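Local coordinates for protein 6-aminohexanoate-dimer hydrolase (Bacillus anthracis, PDB 4GB7) that probably hydrolyses the amide bond of the 6-aminohexanoate dimer, and belongs to the serine beta-lactamase-like superfamily, at residues S140-F145 with A287-D292; A148-L153 with I159-T164; K163-Y168 with A258-T263. All coordinates share one frame; numbering follows the deposited sequence.

Interaction 1 of 3, residues S140-F145 with A287-D292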
ATOM      1  N   SER A 140      -2.065  -3.078  -1.320  1.00 17.69           N
ATOM      2  CA  SER A 140      -1.647  -1.924  -2.139  1.00 17.83           C
ATOM      3  C   SER A 140      -0.901  -0.820  -1.367  1.00 16.43           C
ATOM      4  O   SER A 140      -0.480   0.146  -1.967  1.00 16.66           O
ATOM      5  CB  SER A 140      -2.869  -1.296  -2.858  1.00 18.22           C
ATOM      6  OG  SER A 140      -3.364  -2.116  -3.898  1.00 20.54           O
ATOM      7  N   LEU A 141      -0.685  -0.967  -0.058  1.00 16.05           N
ATOM      8  CA  LEU A 141       0.182  -0.028   0.658  1.00 16.08           C
ATOM      9  C   LEU A 141       1.568   0.032   0.017  1.00 15.59           C
ATOM     10  O   LEU A 141       2.200   1.031   0.108  1.00 18.22           O
ATOM     11  CB  LEU A 141       0.321  -0.339   2.126  1.00 18.37           C
ATOM     12  CG  LEU A 141      -0.757   0.207   3.044  1.00 23.86           C
ATOM     13  CD1 LEU A 141      -2.154   0.300   2.511  1.00 17.31           C
ATOM     14  CD2 LEU A 141      -0.680  -0.413   4.429  1.00 17.25           C
ATOM     15  N   ALA A 142       2.028  -1.066  -0.600  1.00 16.70           N
ATOM     16  CA  ALA A 142       3.275  -1.072  -1.335  1.00 15.74           C
ATOM     17  C   ALA A 142       3.415   0.006  -2.344  1.00 14.00           C
ATOM     18  O   ALA A 142       4.573   0.447  -2.639  1.00 17.60           O
ATOM     19  CB  ALA A 142       3.447  -2.431  -2.049  1.00 18.25           C
ATOM     20  N   LYS A 143       2.311   0.465  -2.915  1.00 16.48           N
ATOM     21  CA  LYS A 143       2.456   1.336  -4.102  1.00 16.64           C
ATOM     22  C   LYS A 143       3.215   2.640  -3.834  1.00 16.64           C
ATOM     23  O   LYS A 143       3.918   3.174  -4.715  1.00 17.44           O
ATOM     24  CB  LYS A 143       1.069   1.653  -4.664  1.00 16.50           C
ATOM     25  CG  LYS A 143       0.374   0.444  -5.245  1.00 16.54           C
ATOM     26  CD  LYS A 143      -0.950   0.767  -5.893  1.00 17.84           C
ATOM     27  CE  LYS A 143      -1.498  -0.394  -6.741  1.00 19.14           C
ATOM     28  NZ  LYS A 143      -1.971  -1.597  -5.985  1.00 18.98           N
ATOM     29  N   VAL A 144       3.074   3.151  -2.622  1.00 17.34           N
ATOM     30  CA  VAL A 144       3.679   4.433  -2.250  1.00 18.10           C
ATOM     31  C   VAL A 144       5.218   4.363  -2.235  1.00 16.71           C
ATOM     32  O   VAL A 144       5.861   5.355  -2.426  1.00 17.98           O
ATOM     33  CB  VAL A 144       3.099   5.024  -0.957  1.00 15.64           C
ATOM     34  CG1 VAL A 144       1.599   5.299  -1.157  1.00 16.36           C
ATOM     35  CG2 VAL A 144       3.389   4.161   0.285  1.00 15.40           C
ATOM     36  N   PHE A 145       5.767   3.179  -2.050  1.00 15.69           N
ATOM     37  CA  PHE A 145       7.227   2.963  -2.092  1.00 14.52           C
ATOM     38  C   PHE A 145       7.740   3.073  -3.490  1.00 16.91           C
ATOM     39  O   PHE A 145       8.767   3.720  -3.695  1.00 19.50           O
ATOM     40  CB  PHE A 145       7.567   1.635  -1.423  1.00 17.20           C
ATOM     41  CG  PHE A 145       7.312   1.670   0.065  1.00 18.34           C
ATOM     42  CD1 PHE A 145       8.263   2.136   0.919  1.00 20.90           C
ATOM     43  CD2 PHE A 145       6.107   1.269   0.566  1.00 16.61           C
ATOM     44  CE1 PHE A 145       8.015   2.236   2.270  1.00 20.39           C
ATOM     45  CE2 PHE A 145       5.841   1.339   1.897  1.00 18.60           C
ATOM     46  CZ  PHE A 145       6.794   1.821   2.756  1.00 16.46           C
ATOM     47  N   ALA A 287      11.798  -5.810   6.021  1.00 18.99           N
ATOM     48  CA  ALA A 287      10.567  -6.051   5.304  1.00 16.34           C
ATOM     49  C   ALA A 287      10.897  -7.087   4.212  1.00 15.17           C
ATOM     50  O   ALA A 287      12.029  -7.607   4.139  1.00 17.93           O
ATOM     51  CB  ALA A 287       9.969  -4.759   4.738  1.00 18.70           C
ATOM     52  N   TYR A 288       9.912  -7.448   3.434  1.00 16.41           N
ATOM     53  CA  TYR A 288      10.132  -8.303   2.272  1.00 17.29           C
ATOM     54  C   TYR A 288       9.025  -8.135   1.251  1.00 18.48           C
ATOM     55  O   TYR A 288       7.879  -7.768   1.609  1.00 17.76           O
ATOM     56  CB  TYR A 288      10.291  -9.765   2.666  1.00 17.85           C
ATOM     57  CG  TYR A 288       9.111 -10.437   3.326  1.00 15.32           C
ATOM     58  CD1 TYR A 288       8.005 -10.928   2.574  1.00 15.05           C
ATOM     59  CD2 TYR A 288       9.123 -10.653   4.699  1.00 17.18           C
ATOM     60  CE1 TYR A 288       6.950 -11.592   3.235  1.00 16.47           C
ATOM     61  CE2 TYR A 288       8.093 -11.316   5.330  1.00 18.79           C
ATOM     62  CZ  TYR A 288       7.017 -11.799   4.578  1.00 16.15           C
ATOM     63  OH  TYR A 288       5.970 -12.491   5.166  1.00 17.92           O
ATOM     64  N   TYR A 289       9.376  -8.359  -0.018  1.00 18.82           N
ATOM     65  CA  TYR A 289       8.410  -8.415  -1.092  1.00 16.39           C
ATOM     66  C   TYR A 289       8.147  -9.842  -1.539  1.00 16.47           C
ATOM     67  O   TYR A 289       9.089 -10.599  -1.797  1.00 18.03           O
ATOM     68  CB  TYR A 289       8.924  -7.727  -2.360  1.00 18.37           C
ATOM     69  CG  TYR A 289       8.740  -6.238  -2.436  1.00 15.12           C
ATOM     70  CD1 TYR A 289       7.517  -5.674  -2.849  1.00 16.74           C
ATOM     71  CD2 TYR A 289       9.793  -5.376  -2.120  1.00 16.20           C
ATOM     72  CE1 TYR A 289       7.355  -4.299  -2.930  1.00 17.76           C
ATOM     73  CE2 TYR A 289       9.627  -4.008  -2.221  1.00 17.30           C
ATOM     74  CZ  TYR A 289       8.440  -3.467  -2.641  1.00 19.42           C
ATOM     75  OH  TYR A 289       8.365  -2.078  -2.692  1.00 18.41           O
ATOM     76  N   VAL A 290       6.865 -10.182  -1.663  1.00 17.28           N
ATOM     77  CA  VAL A 290       6.475 -11.361  -2.418  1.00 17.42           C
ATOM     78  C   VAL A 290       6.889 -11.136  -3.868  1.00 16.88           C
ATOM     79  O   VAL A 290       6.747 -10.034  -4.409  1.00 19.53           O
ATOM     80  CB  VAL A 290       4.982 -11.631  -2.278  1.00 18.06           C
ATOM     81  CG1 VAL A 290       4.499 -12.659  -3.288  1.00 21.39           C
ATOM     82  CG2 VAL A 290       4.689 -12.016  -0.808  1.00 16.75           C
ATOM     83  N   THR A 291       7.350 -12.211  -4.501  1.00 19.16           N
ATOM     84  CA  THR A 291       7.788 -12.126  -5.905  1.00 18.49           C
ATOM     85  C   THR A 291       7.088 -13.153  -6.805  1.00 19.14           C
ATOM     86  O   THR A 291       6.515 -14.111  -6.332  1.00 20.80           O
ATOM     87  CB  THR A 291       9.319 -12.328  -6.043  1.00 18.90           C
ATOM     88  OG1 THR A 291       9.650 -13.727  -5.875  1.00 21.91           O
ATOM     89  CG2 THR A 291      10.106 -11.458  -5.032  1.00 20.81           C
ATOM     90  N   ASP A 292       7.234 -12.984  -8.116  1.00 19.58           N
ATOM     91  CA  ASP A 292       6.951 -14.043  -9.075  1.00 19.68           C
ATOM     92  C   ASP A 292       8.111 -15.064  -9.102  1.00 22.21           C
ATOM     93  O   ASP A 292       9.101 -14.937  -8.362  1.00 20.46           O
ATOM     94  CB  ASP A 292       6.557 -13.442 -10.466  1.00 18.73           C
ATOM     95  CG  ASP A 292       7.690 -12.825 -11.215  1.00 18.38           C
ATOM     96  OD1 ASP A 292       8.843 -13.129 -10.906  1.00 20.90           O
ATOM     97  OD2 ASP A 292       7.386 -12.049 -12.185  1.00 19.49           O
TER
HETATM   98  O   HOH W   1       6.272  -1.025  -4.175  1.00 18.10           O
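Tyr-289 and Ala-142 meet where a strand passes near an SxxK pattern (Ser-140 to Lys-143), consistent with the serine beta-lactamase-like fold. Ala-142 CB approaches Tyr-289 CE1 at 4.4 Å, obliquely to the ring, and Phe-145 CB lies 4.0 Å from Tyr-289 OH. The direct touch is slight, 83 Å² in all, and the polar link runs through a water: it donates to Ala-142 O at 2.7 Å and accepts from Tyr-289 OH at 2.8 Å. The same carbonyl receives Phe-145 N at 3.0 Å. Tyr-289 CG is anti to its own carbonyl carbon (chi1 -84°), which carries the hydroxyl out to the water and Phe-145 CB. Further out, Leu-303 of strand 303-305 touches Ala-142, Phe-145 and Tyr-289, and the Phe-145 ring stacks with Phe-313. Strand 287-290 is itself bonded on both flanks, by strands 66-69 and 303-305. Ser-140 and Lys-143, three residues apart, fit the nucleophile and lysine of this family, a role inferred from the pattern; Tyr-249 OH bonds to Ser-140 OG, and Asn-251 OD1 to Lys-143 NZ. Within the segment, Lys-143 NZ donates to Ser-140 OG at 2.6 Å.

Interaction 2 of 3, residues A148-L153 with I159-T164; sequences AIIQSL and IDLEKT
The later turns of helix 143-155 pack against the returning loop that leads to helix 165-168, with the aliphatic side chains of Ile-159 and Leu-161 turned to the helix. Ile-159 extends its CG1-CD1 arm across Ile-150 at about a right angle, and the two CD1 methyls come to 3.9 Å. The same Ile-159 CD1 lies 3.8 Å from Leu-153 CB and 3.6 Å from Ile-150 O, so one methyl touches two residues three apart on the same helix. With chi1 at 63°, Ile-159 CG1 stands between its backbone N and carbonyl carbon, which sends the arm to the helix. Leu-161 divides its branches: CD2 presses on Ile-150 CG2 at 3.4 Å, tighter than usual van der Waals contact, while CD1 lies 3.8 Å from Gln-151 OE1. The Gln-151 chain bends at chi2 (63°), bringing the amide across Leu-161, and NE2 of that amide is bonded to Glu-155 OE2. Round Leu-161 the chain is bent by an Asx turn: Asp-160 OD1 accepts from Glu-162 N, met from above the carboxylate plane, within a type I turn from Asp-160 to Lys-163. Leu-182 of helix 182-186 and Ile-264 of helix 251-265 also touch Ile-159. The segments bury 250 Å² together without a direct polar bond between them, consistent with apolar packing as the main attraction, while the turn bonds and backbone bonds to Leu-182 and Gln-183 hold the loop's backbone.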
ATOM      1  N   ALA A 148       7.462   6.794  -4.395  1.00 17.15           N
ATOM      2  CA  ALA A 148       8.509   7.587  -3.747  1.00 18.39           C
ATOM      3  C   ALA A 148       9.828   7.488  -4.485  1.00 17.14           C
ATOM      4  O   ALA A 148      10.513   8.510  -4.642  1.00 19.28           O
ATOM      5  CB  ALA A 148       8.682   7.139  -2.310  1.00 17.34           C
ATOM      6  N   ILE A 149      10.185   6.270  -4.917  1.00 16.82           N
ATOM      7  CA  ILE A 149      11.451   6.027  -5.629  1.00 16.47           C
ATOM      8  C   ILE A 149      11.379   6.637  -7.014  1.00 16.89           C
ATOM      9  O   ILE A 149      12.387   7.231  -7.479  1.00 19.39           O
ATOM     10  CB  ILE A 149      11.869   4.521  -5.670  1.00 18.49           C
ATOM     11  CG1 ILE A 149      12.083   4.037  -4.211  1.00 20.98           C
ATOM     12  CG2 ILE A 149      13.127   4.304  -6.534  1.00 18.26           C
ATOM     13  CD1 ILE A 149      12.095   2.530  -4.028  1.00 25.00           C
ATOM     14  N   ILE A 150      10.235   6.512  -7.689  1.00 17.84           N
ATOM     15  CA  ILE A 150      10.081   7.201  -8.973  1.00 16.97           C
ATOM     16  C   ILE A 150      10.316   8.714  -8.866  1.00 18.05           C
ATOM     17  O   ILE A 150      11.074   9.329  -9.676  1.00 19.22           O
ATOM     18  CB  ILE A 150       8.704   6.947  -9.608  1.00 17.96           C
ATOM     19  CG1 ILE A 150       8.647   5.497 -10.157  1.00 16.97           C
ATOM     20  CG2 ILE A 150       8.424   7.960 -10.736  1.00 17.74           C
ATOM     21  CD1 ILE A 150       9.514   5.151 -11.372  1.00 18.93           C
ATOM     22  N   GLN A 151       9.735   9.309  -7.842  1.00 19.07           N
ATOM     23  CA  GLN A 151       9.890  10.762  -7.606  1.00 18.45           C
ATOM     24  C   GLN A 151      11.356  11.112  -7.347  1.00 18.40           C
ATOM     25  O   GLN A 151      11.869  12.121  -7.875  1.00 20.57           O
ATOM     26  CB  GLN A 151       9.024  11.245  -6.455  1.00 19.60           C
ATOM     27  CG  GLN A 151       8.830  12.762  -6.410  1.00 20.88           C
ATOM     28  CD  GLN A 151       8.090  13.259  -7.641  1.00 24.92           C
ATOM     29  OE1 GLN A 151       7.072  12.679  -8.052  1.00 24.09           O
ATOM     30  NE2 GLN A 151       8.615  14.295  -8.268  1.00 23.05           N
ATOM     31  N   SER A 152      12.034  10.271  -6.554  1.00 19.36           N
ATOM     32  CA  SER A 152      13.471  10.472  -6.248  1.00 17.56           C
ATOM     33  C   SER A 152      14.278  10.410  -7.542  1.00 20.34           C
ATOM     34  O   SER A 152      15.110  11.266  -7.781  1.00 22.15           O
ATOM     35  CB  SER A 152      13.999   9.435  -5.261  1.00 21.48           C
ATOM     36  OG  SER A 152      13.219   9.463  -4.083  1.00 22.55           O
ATOM     37  N   LEU A 153      14.054   9.381  -8.357  1.00 18.22           N
ATOM     38  CA  LEU A 153      14.806   9.251  -9.603  1.00 18.91           C
ATOM     39  C   LEU A 153      14.574  10.393 -10.565  1.00 18.99           C
ATOM     40  O   LEU A 153      15.520  10.845 -11.289  1.00 19.34           O
ATOM     41  CB  LEU A 153      14.493   7.905 -10.266  1.00 20.69           C
ATOM     42  CG  LEU A 153      15.008   6.636  -9.595  1.00 21.08           C
ATOM     43  CD1 LEU A 153      14.289   5.438 -10.177  1.00 25.72           C
ATOM     44  CD2 LEU A 153      16.499   6.479  -9.772  1.00 23.61           C
ATOM     45  N   ILE A 159      15.303   9.934 -14.796  1.00 19.97           N
ATOM     46  CA  ILE A 159      14.093   9.708 -15.588  1.00 16.97           C
ATOM     47  C   ILE A 159      13.322  11.044 -15.665  1.00 19.34           C
ATOM     48  O   ILE A 159      13.523  11.973 -14.858  1.00 21.07           O
ATOM     49  CB  ILE A 159      13.186   8.615 -14.978  1.00 19.11           C
ATOM     50  CG1 ILE A 159      12.670   8.991 -13.609  1.00 23.10           C
ATOM     51  CG2 ILE A 159      13.873   7.234 -14.968  1.00 21.57           C
ATOM     52  CD1 ILE A 159      11.829   7.935 -12.919  1.00 22.46           C
ATOM     53  N   ASP A 160      12.431  11.121 -16.643  1.00 22.07           N
ATOM     54  CA  ASP A 160      11.584  12.262 -16.889  1.00 20.11           C
ATOM     55  C   ASP A 160      10.156  11.757 -16.825  1.00 23.05           C
ATOM     56  O   ASP A 160       9.769  10.887 -17.619  1.00 22.24           O
ATOM     57  CB  ASP A 160      11.901  12.785 -18.276  1.00 20.06           C
ATOM     58  CG  ASP A 160      11.146  14.058 -18.640  1.00 23.60           C
ATOM     59  OD1 ASP A 160      10.065  14.337 -18.138  1.00 27.17           O
ATOM     60  OD2 ASP A 160      11.639  14.761 -19.552  1.00 27.60           O
ATOM     61  N   LEU A 161       9.393  12.305 -15.889  1.00 20.53           N
ATOM     62  CA  LEU A 161       8.034  11.868 -15.653  1.00 20.66           C
ATOM     63  C   LEU A 161       7.080  12.133 -16.834  1.00 20.30           C
ATOM     64  O   LEU A 161       6.028  11.541 -16.935  1.00 22.32           O
ATOM     65  CB  LEU A 161       7.512  12.478 -14.368  1.00 21.29           C
ATOM     66  CG  LEU A 161       8.215  12.064 -13.077  1.00 24.64           C
ATOM     67  CD1 LEU A 161       7.580  12.735 -11.865  1.00 26.27           C
ATOM     68  CD2 LEU A 161       8.187  10.557 -12.898  1.00 31.20           C
ATOM     69  N   GLU A 162       7.493  12.985 -17.763  1.00 20.08           N
ATOM     70  CA  GLU A 162       6.670  13.298 -18.923  1.00 21.69           C
ATOM     71  C   GLU A 162       7.033  12.457 -20.145  1.00 22.53           C
ATOM     72  O   GLU A 162       6.376  12.565 -21.192  1.00 24.50           O
ATOM     73  CB  GLU A 162       6.760  14.802 -19.237  1.00 26.61           C
ATOM     74  CG  GLU A 162       6.069  15.699 -18.219  1.00 31.73           C
ATOM     75  CD  GLU A 162       4.650  15.258 -17.849  1.00 29.79           C
ATOM     76  OE1 GLU A 162       3.880  14.877 -18.759  1.00 31.12           O
ATOM     77  OE2 GLU A 162       4.294  15.292 -16.640  1.00 35.01           O
ATOM     78  N   LYS A 163       8.070  11.619 -20.015  1.00 20.27           N
ATOM     79  CA  LYS A 163       8.381  10.635 -21.034  1.00 20.41           C
ATOM     80  C   LYS A 163       7.522   9.378 -20.865  1.00 21.46           C
ATOM     81  O   LYS A 163       6.941   9.130 -19.780  1.00 22.02           O
ATOM     82  CB  LYS A 163       9.883  10.345 -21.028  1.00 22.89           C
ATOM     83  CG  LYS A 163      10.690  11.512 -21.558  1.00 21.27           C
ATOM     84  CD  LYS A 163      12.168  11.189 -21.625  1.00 24.49           C
ATOM     85  CE  LYS A 163      12.920  12.400 -22.138  1.00 23.62           C
ATOM     86  NZ  LYS A 163      14.393  12.138 -22.255  1.00 22.83           N
ATOM     87  N   THR A 164       7.410   8.607 -21.939  1.00 21.86           N
ATOM     88  CA  THR A 164       6.642   7.379 -21.951  1.00 22.38           C
ATOM     89  C   THR A 164       7.427   6.261 -21.292  1.00 20.90           C
ATOM     90  O   THR A 164       8.648   6.225 -21.324  1.00 19.50           O
ATOM     91  CB  THR A 164       6.310   6.910 -23.390  1.00 21.53           C
ATOM     92  OG1 THR A 164       7.520   6.735 -24.143  1.00 23.08           O
ATOM     93  CG2 THR A 164       5.362   7.898 -24.088  1.00 25.71           C
TER

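Interaction 3 of 3, residues K163-Y168 with A258-T263; sequences KTADTY and AWIIRT
The phenol ring of Tyr-168 has Thr-167 CG2 on one face, 4.1 Å above the plane and over the ring centre, so a neighbour in its own segment covers that side. Ile-260 CG2 comes to the ring obliquely, and its nearest approach is to Tyr-168 CB, at 4.2 Å. At the far end of the ring, Tyr-168 OH is hydrogen-bonded to Asp-160 N, in the loop that precedes this segment. The remaining touches are made by methyl groups. Ile-260 supplies both branches: with CG1 anti to its carbonyl carbon (chi1 -65°), CD1 reaches Ala-165 CB at 4.0 Å, whereas CG2 serves the tyrosine. Thr-263, one turn further along the helix, lays CG2 3.7 Å from Tyr-168 O. Its chi1 of -62° places that methyl anti to its backbone N, and a carbon rather than the hydroxyl meets the carbonyl. The nearest backbones, at Tyr-168 and Ile-260, stand 6.2 Å apart between CA atoms. On the other side, the short segment is braced by its own polar groups: Thr-164 OG1 donates to Asp-166 OD1 at 2.7 Å, nearly along the C-O axis, and Asp-166 OD2 bonds to Asn-174 N. Backbone bonds from Thr-167 N to Thr-164 O and from Tyr-168 N to Ala-165 O close the weakly bonded turn. Ile-260 and Tyr-168 both touch Leu-182, and Ala-165 touches Leu-185, so helix 182-186 also packs on this junction. Helix 251-265, for its part, turns Ile-261 to helices 143-155 and 269-278, while Ile-260 meets helices 165-168 and 182-186.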
ATOM      1  N   LYS A 163       8.070  11.619 -20.015  1.00 20.27           N
ATOM      2  CA  LYS A 163       8.381  10.635 -21.034  1.00 20.41           C
ATOM      3  C   LYS A 163       7.522   9.378 -20.865  1.00 21.46           C
ATOM      4  O   LYS A 163       6.941   9.130 -19.780  1.00 22.02           O
ATOM      5  CB  LYS A 163       9.883  10.345 -21.028  1.00 22.89           C
ATOM      6  CG  LYS A 163      10.690  11.512 -21.558  1.00 21.27           C
ATOM      7  CD  LYS A 163      12.168  11.189 -21.625  1.00 24.49           C
ATOM      8  CE  LYS A 163      12.920  12.400 -22.138  1.00 23.62           C
ATOM      9  NZ  LYS A 163      14.393  12.138 -22.255  1.00 22.83           N
ATOM     10  N   THR A 164       7.410   8.607 -21.939  1.00 21.86           N
ATOM     11  CA  THR A 164       6.642   7.379 -21.951  1.00 22.38           C
ATOM     12  C   THR A 164       7.427   6.261 -21.292  1.00 20.90           C
ATOM     13  O   THR A 164       8.648   6.225 -21.324  1.00 19.50           O
ATOM     14  CB  THR A 164       6.310   6.910 -23.390  1.00 21.53           C
ATOM     15  OG1 THR A 164       7.520   6.735 -24.143  1.00 23.08           O
ATOM     16  CG2 THR A 164       5.362   7.898 -24.088  1.00 25.71           C
ATOM     17  N   ALA A 165       6.704   5.323 -20.695  1.00 22.58           N
ATOM     18  CA  ALA A 165       7.330   4.157 -20.110  1.00 21.88           C
ATOM     19  C   ALA A 165       8.181   3.376 -21.099  1.00 21.10           C
ATOM     20  O   ALA A 165       9.211   2.823 -20.705  1.00 21.40           O
ATOM     21  CB  ALA A 165       6.290   3.234 -19.443  1.00 18.65           C
ATOM     22  N   ASP A 166       7.777   3.310 -22.375  1.00 21.95           N
ATOM     23  CA  ASP A 166       8.520   2.546 -23.355  1.00 19.01           C
ATOM     24  C   ASP A 166       9.778   3.269 -23.824  1.00 18.87           C
ATOM     25  O   ASP A 166      10.587   2.697 -24.566  1.00 21.68           O
ATOM     26  CB  ASP A 166       7.631   2.046 -24.524  1.00 22.58           C
ATOM     27  CG  ASP A 166       7.015   3.168 -25.363  1.00 22.84           C
ATOM     28  OD1 ASP A 166       7.469   4.330 -25.297  1.00 23.47           O
ATOM     29  OD2 ASP A 166       6.068   2.850 -26.140  1.00 23.02           O
ATOM     30  N   THR A 167       9.992   4.475 -23.303  1.00 19.05           N
ATOM     31  CA  THR A 167      11.295   5.147 -23.449  1.00 18.73           C
ATOM     32  C   THR A 167      12.355   4.358 -22.641  1.00 19.06           C
ATOM     33  O   THR A 167      13.518   4.245 -23.028  1.00 19.66           O
ATOM     34  CB  THR A 167      11.242   6.616 -22.970  1.00 21.51           C
ATOM     35  OG1 THR A 167      10.321   7.380 -23.801  1.00 21.46           O
ATOM     36  CG2 THR A 167      12.673   7.261 -23.000  1.00 23.65           C
ATOM     37  N   TYR A 168      11.911   3.792 -21.522  1.00 19.97           N
ATOM     38  CA  TYR A 168      12.803   3.131 -20.616  1.00 19.62           C
ATOM     39  C   TYR A 168      12.708   1.626 -20.708  1.00 20.00           C
ATOM     40  O   TYR A 168      13.697   0.943 -20.453  1.00 21.65           O
ATOM     41  CB  TYR A 168      12.538   3.580 -19.186  1.00 18.38           C
ATOM     42  CG  TYR A 168      12.654   5.061 -19.034  1.00 18.67           C
ATOM     43  CD1 TYR A 168      13.884   5.691 -19.194  1.00 19.84           C
ATOM     44  CD2 TYR A 168      11.539   5.858 -18.843  1.00 18.92           C
ATOM     45  CE1 TYR A 168      13.992   7.059 -19.072  1.00 18.86           C
ATOM     46  CE2 TYR A 168      11.628   7.226 -18.728  1.00 20.84           C
ATOM     47  CZ  TYR A 168      12.857   7.834 -18.895  1.00 20.70           C
ATOM     48  OH  TYR A 168      12.991   9.200 -18.773  1.00 21.01           O
ATOM     49  N   ALA A 258       7.780   0.102 -11.383  1.00 17.35           N
ATOM     50  CA  ALA A 258       8.829  -0.709 -10.751  1.00 17.86           C
ATOM     51  C   ALA A 258       9.820  -1.295 -11.762  1.00 18.93           C
ATOM     52  O   ALA A 258      11.009  -1.389 -11.473  1.00 18.37           O
ATOM     53  CB  ALA A 258       8.236  -1.777  -9.845  1.00 18.41           C
ATOM     54  N   TRP A 259       9.320  -1.712 -12.939  1.00 18.61           N
ATOM     55  CA  TRP A 259      10.182  -2.193 -13.998  1.00 17.26           C
ATOM     56  C   TRP A 259      11.139  -1.114 -14.435  1.00 17.88           C
ATOM     57  O   TRP A 259      12.320  -1.362 -14.595  1.00 19.40           O
ATOM     58  CB  TRP A 259       9.334  -2.704 -15.163  1.00 19.05           C
ATOM     59  CG  TRP A 259      10.018  -3.552 -16.186  1.00 19.71           C
ATOM     60  CD1 TRP A 259      11.374  -3.896 -16.291  1.00 19.21           C
ATOM     61  CD2 TRP A 259       9.356  -4.243 -17.275  1.00 20.18           C
ATOM     62  NE1 TRP A 259      11.586  -4.741 -17.366  1.00 21.81           N
ATOM     63  CE2 TRP A 259      10.401  -4.961 -18.020  1.00 22.01           C
ATOM     64  CE3 TRP A 259       8.044  -4.326 -17.706  1.00 20.59           C
ATOM     65  CZ2 TRP A 259      10.100  -5.743 -19.115  1.00 23.69           C
ATOM     66  CZ3 TRP A 259       7.749  -5.111 -18.815  1.00 22.24           C
ATOM     67  CH2 TRP A 259       8.760  -5.795 -19.512  1.00 24.10           C
ATOM     68  N   ILE A 260      10.666   0.118 -14.502  1.00 17.47           N
ATOM     69  CA  ILE A 260      11.525   1.252 -14.797  1.00 19.71           C
ATOM     70  C   ILE A 260      12.604   1.433 -13.718  1.00 19.14           C
ATOM     71  O   ILE A 260      13.789   1.594 -14.033  1.00 20.11           O
ATOM     72  CB  ILE A 260      10.713   2.544 -14.957  1.00 18.96           C
ATOM     73  CG1 ILE A 260       9.796   2.430 -16.189  1.00 18.22           C
ATOM     74  CG2 ILE A 260      11.609   3.772 -15.086  1.00 21.43           C
ATOM     75  CD1 ILE A 260       8.760   3.509 -16.310  1.00 20.50           C
ATOM     76  N   ILE A 261      12.206   1.372 -12.450  1.00 17.51           N
ATOM     77  CA  ILE A 261      13.185   1.452 -11.355  1.00 17.53           C
ATOM     78  C   ILE A 261      14.311   0.432 -11.560  1.00 18.17           C
ATOM     79  O   ILE A 261      15.512   0.768 -11.451  1.00 20.50           O
ATOM     80  CB  ILE A 261      12.516   1.257  -9.989  1.00 17.80           C
ATOM     81  CG1 ILE A 261      11.565   2.430  -9.685  1.00 17.36           C
ATOM     82  CG2 ILE A 261      13.550   1.124  -8.851  1.00 20.06           C
ATOM     83  CD1 ILE A 261      10.669   2.228  -8.490  1.00 18.82           C
ATOM     84  N   ARG A 262      13.932  -0.817 -11.809  1.00 18.94           N
ATOM     85  CA  ARG A 262      14.905  -1.899 -11.913  1.00 18.01           C
ATOM     86  C   ARG A 262      15.820  -1.671 -13.097  1.00 20.05           C
ATOM     87  O   ARG A 262      17.023  -1.834 -13.001  1.00 20.52           O
ATOM     88  CB  ARG A 262      14.215  -3.235 -12.029  1.00 19.46           C
ATOM     89  CG  ARG A 262      13.381  -3.690 -10.827  1.00 19.86           C
ATOM     90  CD  ARG A 262      12.587  -4.940 -11.146  1.00 20.40           C
ATOM     91  NE  ARG A 262      11.624  -5.235 -10.082  1.00 20.12           N
ATOM     92  CZ  ARG A 262      10.301  -5.114 -10.174  1.00 20.29           C
ATOM     93  NH1 ARG A 262       9.695  -4.872 -11.342  1.00 20.34           N
ATOM     94  NH2 ARG A 262       9.540  -5.383  -9.130  1.00 20.63           N
ATOM     95  N   THR A 263      15.241  -1.298 -14.219  1.00 19.56           N
ATOM     96  CA  THR A 263      16.018  -1.068 -15.421  1.00 20.41           C
ATOM     97  C   THR A 263      16.993   0.082 -15.284  1.00 21.83           C
ATOM     98  O   THR A 263      18.192  -0.042 -15.683  1.00 22.09           O
ATOM     99  CB  THR A 263      15.089  -0.837 -16.623  1.00 22.84           C
ATOM    100  OG1 THR A 263      14.306  -2.010 -16.827  1.00 25.94           O
ATOM    101  CG2 THR A 263      15.897  -0.573 -17.909  1.00 24.96           C
TER

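Overall arrangement
Interactions 1 and 2 use different parts of helix 143-155: the centre of interaction 1, near the SxxK pattern, lies about 7 Å from the centre of the chain, that of interaction 2 about 19 Å. Interaction 3 is the most peripheral, its centre at about 21 Å, and only partly buried. The innermost contact buries least and relies on a bridging water, whereas interactions 2 and 3 are mostly apolar packing around loops with local polar turns. These two touch directly, their centres about 9 Å apart, through Ile-149 and Ile-150 with Ile-261. Both are nested along the chain within the loop that interaction 1 closes.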